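Local coordinates for extracellular matrix-binding protein ebh (Staphylococcus aureus subsp. aureus, PDB 4KJM) that probably acts as a cell-surface adhesin that binds components of the host extracellular matrix, at residues Leu7-Ile11 with Ala41-Leu45; Asp13-Leu18 with Tyr34-Val38. One frame throughout, in Å; residues are numbered along the deposited sequence.

Contact 1 (Leu7-Ile11 with Ala41-Leu45)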
loop_
_atom_site.group_PDB
_atom_site.type_symbol
_atom_site.label_atom_id
_atom_site.label_comp_id
_atom_site.label_asym_id
_atom_site.label_seq_id
_atom_site.Cartn_x
_atom_site.Cartn_y
_atom_site.Cartn_z
ATOM N N LEU A 7 -4.592 -7.248 -14.126
ATOM C CA LEU A 7 -3.167 -7.495 -14.025
ATOM C C LEU A 7 -2.403 -6.186 -14.133
ATOM O O LEU A 7 -1.499 -5.905 -13.379
ATOM C CB LEU A 7 -2.727 -8.471 -15.140
ATOM C CG LEU A 7 -1.262 -8.963 -15.080
ATOM C CD1 LEU A 7 -0.946 -9.587 -13.744
ATOM C CD2 LEU A 7 -0.968 -9.916 -16.201
ATOM N N GLN A 8 -2.815 -5.360 -15.085
ATOM C CA GLN A 8 -2.236 -4.031 -15.288
ATOM C C GLN A 8 -2.352 -3.185 -14.057
ATOM O O GLN A 8 -1.419 -2.487 -13.711
ATOM C CB GLN A 8 -2.945 -3.379 -16.490
ATOM C CG GLN A 8 -2.524 -4.033 -17.773
ATOM C CD GLN A 8 -1.679 -3.089 -18.551
ATOM O OE1 GLN A 8 -2.048 -2.697 -19.703
ATOM N NE2 GLN A 8 -0.621 -2.595 -17.898
ATOM N N THR A 9 -3.530 -3.226 -13.412
ATOM C CA THR A 9 -3.747 -2.502 -12.161
ATOM C C THR A 9 -2.612 -2.896 -11.103
ATOM O O THR A 9 -1.882 -2.034 -10.540
ATOM C CB THR A 9 -5.218 -2.693 -11.694
ATOM O OG1 THR A 9 -6.132 -2.122 -12.658
ATOM C CG2 THR A 9 -5.463 -2.041 -10.379
ATOM N N ALA A 10 -2.334 -4.198 -10.978
ATOM C CA ALA A 10 -1.149 -4.616 -10.184
ATOM C C ALA A 10 0.257 -4.197 -10.726
ATOM O O ALA A 10 1.113 -3.746 -9.950
ATOM C CB ALA A 10 -1.279 -6.114 -9.946
ATOM N N ILE A 11 0.598 -4.312 -11.997
ATOM C CA ILE A 11 1.979 -4.007 -12.376
ATOM C C ILE A 11 2.263 -2.468 -12.263
ATOM O O ILE A 11 3.350 -2.043 -11.938
ATOM C CB ILE A 11 2.510 -4.654 -13.699
ATOM C CG1 ILE A 11 2.312 -3.800 -14.887
ATOM C CG2 ILE A 11 1.926 -6.013 -13.986
ATOM C CD1 ILE A 11 3.556 -3.055 -15.292
ATOM N N ALA A 41 4.596 -10.775 -14.618
ATOM C CA ALA A 41 3.381 -10.156 -15.074
ATOM C C ALA A 41 3.720 -9.217 -16.220
ATOM O O ALA A 41 2.971 -9.165 -17.194
ATOM C CB ALA A 41 2.719 -9.363 -13.988
ATOM N N GLU A 42 4.865 -8.489 -16.112
ATOM C CA GLU A 42 5.290 -7.549 -17.164
ATOM C C GLU A 42 5.564 -8.276 -18.472
ATOM O O GLU A 42 5.299 -7.762 -19.565
ATOM C CB GLU A 42 6.507 -6.722 -16.719
ATOM C CG GLU A 42 6.197 -5.616 -15.713
ATOM C CD GLU A 42 7.461 -4.969 -15.087
ATOM O OE1 GLU A 42 8.578 -5.516 -15.222
ATOM O OE2 GLU A 42 7.325 -3.902 -14.444
ATOM N N THR A 43 6.094 -9.480 -18.358
ATOM C CA THR A 43 6.363 -10.320 -19.522
ATOM C C THR A 43 5.053 -10.600 -20.266
ATOM O O THR A 43 4.960 -10.400 -21.459
ATOM C CB THR A 43 7.061 -11.624 -19.091
ATOM O OG1 THR A 43 8.400 -11.325 -18.718
ATOM C CG2 THR A 43 7.068 -12.680 -20.251
ATOM N N ILE A 44 4.028 -11.006 -19.528
ATOM C CA ILE A 44 2.692 -11.226 -20.082
ATOM C C ILE A 44 2.087 -9.957 -20.690
ATOM O O ILE A 44 1.664 -9.952 -21.834
ATOM C CB ILE A 44 1.747 -11.837 -19.015
ATOM C CG1 ILE A 44 2.186 -13.276 -18.744
ATOM C CG2 ILE A 44 0.292 -11.760 -19.475
ATOM C CD1 ILE A 44 1.678 -13.803 -17.426
ATOM N N LEU A 45 2.093 -8.860 -19.941
ATOM C CA LEU A 45 1.566 -7.596 -20.443
ATOM C C LEU A 45 2.360 -7.119 -21.659
ATOM O O LEU A 45 1.974 -6.137 -22.281
ATOM C CB LEU A 45 1.580 -6.531 -19.357
ATOM C CG LEU A 45 0.756 -6.919 -18.132
ATOM C CD1 LEU A 45 0.990 -5.958 -16.974
ATOM C CD2 LEU A 45 -0.707 -6.996 -18.489
#

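Contact 2 (Asp13-Leu18 with Tyr34-Val38). With ZN (zinc ion), chain E.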
loop_
_atom_site.group_PDB
_atom_site.type_symbol
_atom_site.label_atom_id
_atom_site.label_comp_id
_atom_site.label_asym_id
_atom_site.label_seq_id
_atom_site.Cartn_x
_atom_site.Cartn_y
_atom_site.Cartn_z
ATOM N N ASP A 13 1.382 -0.477 -10.178
ATOM C CA ASP A 13 1.574 -0.049 -8.809
ATOM C C ASP A 13 2.951 -0.348 -8.219
ATOM O O ASP A 13 3.253 -0.029 -7.102
ATOM C CB ASP A 13 0.538 -0.661 -7.925
ATOM C CG ASP A 13 0.479 -0.002 -6.615
ATOM O OD1 ASP A 13 0.630 1.208 -6.631
ATOM O OD2 ASP A 13 0.302 -0.683 -5.624
ATOM N N LYS A 14 3.734 -0.988 -9.043
ATOM C CA LYS A 14 5.072 -1.395 -8.807
ATOM C C LYS A 14 5.902 -0.291 -8.151
ATOM O O LYS A 14 6.449 -0.470 -7.104
ATOM C CB LYS A 14 5.643 -1.801 -10.149
ATOM C CG LYS A 14 7.090 -2.194 -10.213
ATOM C CD LYS A 14 7.504 -2.239 -11.673
ATOM C CE LYS A 14 8.995 -2.213 -11.934
ATOM N NZ LYS A 14 9.366 -3.037 -13.129
ATOM N N SER A 15 5.965 0.857 -8.780
ATOM C CA SER A 15 6.927 1.824 -8.314
ATOM C C SER A 15 6.573 2.406 -6.896
ATOM O O SER A 15 7.483 2.651 -6.080
ATOM C CB SER A 15 7.207 2.871 -9.412
ATOM O OG SER A 15 6.092 3.680 -9.647
ATOM N N GLY A 16 5.287 2.634 -6.600
ATOM C CA GLY A 16 4.892 3.129 -5.312
ATOM C C GLY A 16 5.104 2.030 -4.222
ATOM O O GLY A 16 5.512 2.305 -3.074
ATOM N N THR A 17 4.900 0.787 -4.611
ATOM C CA THR A 17 5.160 -0.309 -3.700
ATOM C C THR A 17 6.636 -0.384 -3.361
ATOM O O THR A 17 7.010 -0.510 -2.174
ATOM C CB THR A 17 4.628 -1.660 -4.250
ATOM O OG1 THR A 17 3.221 -1.569 -4.477
ATOM C CG2 THR A 17 4.921 -2.761 -3.264
ATOM N N LEU A 18 7.480 -0.267 -4.376
ATOM C CA LEU A 18 8.878 -0.470 -4.192
ATOM C C LEU A 18 9.458 0.674 -3.345
ATOM O O LEU A 18 10.545 0.550 -2.819
ATOM C CB LEU A 18 9.596 -0.521 -5.524
ATOM C CG LEU A 18 9.374 -1.748 -6.409
ATOM C CD1 LEU A 18 10.200 -1.759 -7.730
ATOM C CD2 LEU A 18 9.568 -2.994 -5.615
ATOM N N TYR A 34 8.192 -10.548 -4.652
ATOM C CA TYR A 34 7.364 -9.480 -5.249
ATOM C C TYR A 34 8.001 -9.033 -6.574
ATOM O O TYR A 34 7.302 -8.941 -7.617
ATOM C CB TYR A 34 7.175 -8.309 -4.285
ATOM C CG TYR A 34 6.434 -7.169 -4.914
ATOM C CD1 TYR A 34 5.048 -7.267 -5.141
ATOM C CD2 TYR A 34 7.071 -5.999 -5.274
ATOM C CE1 TYR A 34 4.340 -6.209 -5.713
ATOM C CE2 TYR A 34 6.384 -4.970 -5.925
ATOM C CZ TYR A 34 5.016 -5.042 -6.059
ATOM O OH TYR A 34 4.329 -4.027 -6.732
ATOM N N ASN A 35 9.298 -8.765 -6.561
ATOM C CA ASN A 35 9.967 -8.384 -7.804
ATOM C C ASN A 35 9.820 -9.416 -8.899
ATOM O O ASN A 35 9.541 -9.082 -10.031
ATOM C CB ASN A 35 11.477 -8.180 -7.584
ATOM C CG ASN A 35 11.787 -6.919 -6.790
ATOM O OD1 ASN A 35 11.191 -5.902 -7.024
ATOM N ND2 ASN A 35 12.763 -6.993 -5.901
ATOM N N GLN A 36 10.007 -10.671 -8.569
ATOM C CA GLN A 36 9.900 -11.741 -9.580
ATOM C C GLN A 36 8.475 -11.858 -10.148
ATOM O O GLN A 36 8.288 -11.999 -11.354
ATOM C CB GLN A 36 10.369 -13.041 -8.923
ATOM C CG GLN A 36 11.861 -12.958 -8.661
ATOM C CD GLN A 36 12.417 -14.059 -7.759
ATOM O OE1 GLN A 36 13.473 -13.903 -7.114
ATOM N NE2 GLN A 36 11.733 -15.186 -7.735
ATOM N N ALA A 37 7.457 -11.705 -9.277
ATOM C CA ALA A 37 6.031 -11.757 -9.711
ATOM C C ALA A 37 5.704 -10.588 -10.651
ATOM O O ALA A 37 4.992 -10.765 -11.663
ATOM C CB ALA A 37 5.074 -11.710 -8.498
ATOM N N VAL A 38 6.192 -9.382 -10.288
ATOM C CA VAL A 38 5.994 -8.210 -11.123
ATOM C C VAL A 38 6.664 -8.400 -12.504
ATOM O O VAL A 38 6.047 -8.149 -13.491
ATOM C CB VAL A 38 6.418 -6.906 -10.429
ATOM C CG1 VAL A 38 6.226 -5.741 -11.388
ATOM C CG2 VAL A 38 5.556 -6.637 -9.214
HETATM ZN ZN ZN E . 0.262 2.461 -5.237
HETATM O O HOH W 1 0.781 1.517 -3.802
HETATM O O HOH W 2 0.216 4.638 -6.215
HETATM O O HOH W 3 1.548 2.803 -3.714
#

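Contact 1 (Leu7-Ile11 with Ala41-Leu45)
Leu45 and Leu7 carry much of the apolar contact between Leu7-Ile11 and Ala41-Leu45, and no hydrogen bond joins the two segments. The branched end of Leu7 divides the work: its CD2 lies 3.7 Å from CD2 of Leu45, while its CD1 rests 3.7 Å from CB of Ala41. A first torsion of -173° turns CG of Leu7 away from its own backbone N and sends both methyls across to the other helix. CD2 of Leu7 also meets CG2 of Ile44 at 4.0 Å. Ile11, one turn further on, brings its CG2 to within 3.4 Å of CB of Ala41, a tight fit for two carbons.

The arrangement is part of the three-helix bundle of the FIVAR domain, in which helices 2-11 and 14-18 make up one side and helices 28-44 and 55-71 the others. Here helix 2-11 lies against the C-terminal end of helix 28-44, and helix 55-71 covers the same apolar seam, with Val58 and Leu62 touching Leu7 and Ala61 touching Ile44.

Polar side chains contribute through their carbon atoms. In Gln8 the first torsion (-72°) brings CG to 3.5 Å from CD2 of Leu45; the bend at the second (-110°) then swings the amide round, leaving NE2 3.8 Å from CD1 of Leu45. On the other helix Glu42 is extended beyond CG; that CG packs 3.7 Å from CD1 of Ile11, while OE2 forms a salt bridge with Lys14. On helix 2-11, Thr9 is hydrogen-bonded to Asn79 and Lys82 of the second subunit.

Contact 2 (Asp13-Leu18 with Tyr34-Val38)
The phenol end of Tyr34 reaches across to helix 14-18 and settles between Lys14 and Thr17. With CG anti to the backbone N (chi1 175°), the ring is carried straight out from its helix, so that OH stands 3.4 Å from CA of Lys14 and, equally, 3.4 Å from CB of Thr17. Neither approach is a hydrogen bond. CG2 of Thr17 lies obliquely to the ring, 3.6 Å from CZ, whereas CD2 of Leu18 meets the ring edge, in its plane, 3.8 Å from CE2. One face is covered from within its own helix by CG2 of Val38, offset toward the rim. The same CD2 of Leu18 touches OD1 of Asn35.

Segments 14-18 and 34-38 run antiparallel, at 175° with their axes 11.9 Å apart, a separation that the long tyrosine spans. This is part of the three-helix bundle of the FIVAR domain, where Ala68 and Lys69 of helix 55-71 also pack on Tyr34.

Lys14 crosses Val38 with its aliphatic portion, CD lying 3.7 Å from CG1, on its way toward Glu42. Thr17 directs OG1 back along its own helix to O of Asp13 at 3.0 Å, entering above the carbonyl plane; that oxygen also accepts the backbone N of Thr17. On the outer side of helix 14-18, OD1 of Asp13 binds a zinc ion at 1.9 Å; waters, whose number is doubtful, and one atom from elsewhere complete the site, while OD2 pairs with Lys69.

How the contacts relate
Both contacts set helix 28-44 against the N-terminal part of the FIVAR domain, contact 1 through helix 2-11 and contact 2 through the following helix 14-18. Each is partly buried, with two of seven touching residues buried in contact 1 and three in contact 2; helix 55-71 is their common third wall, and the centres lie 10 Å apart. Contact 1, farther from the centre of the chain, is largely aliphatic and lies beside the second subunit; contact 2 relies on one aromatic ring and has a metal on its outer flank. A salt bridge joins the two: NZ of Lys14 lies 2.6 Å from OE2 of Glu42, linking side chains whose carbons pack in contacts 2 and 1.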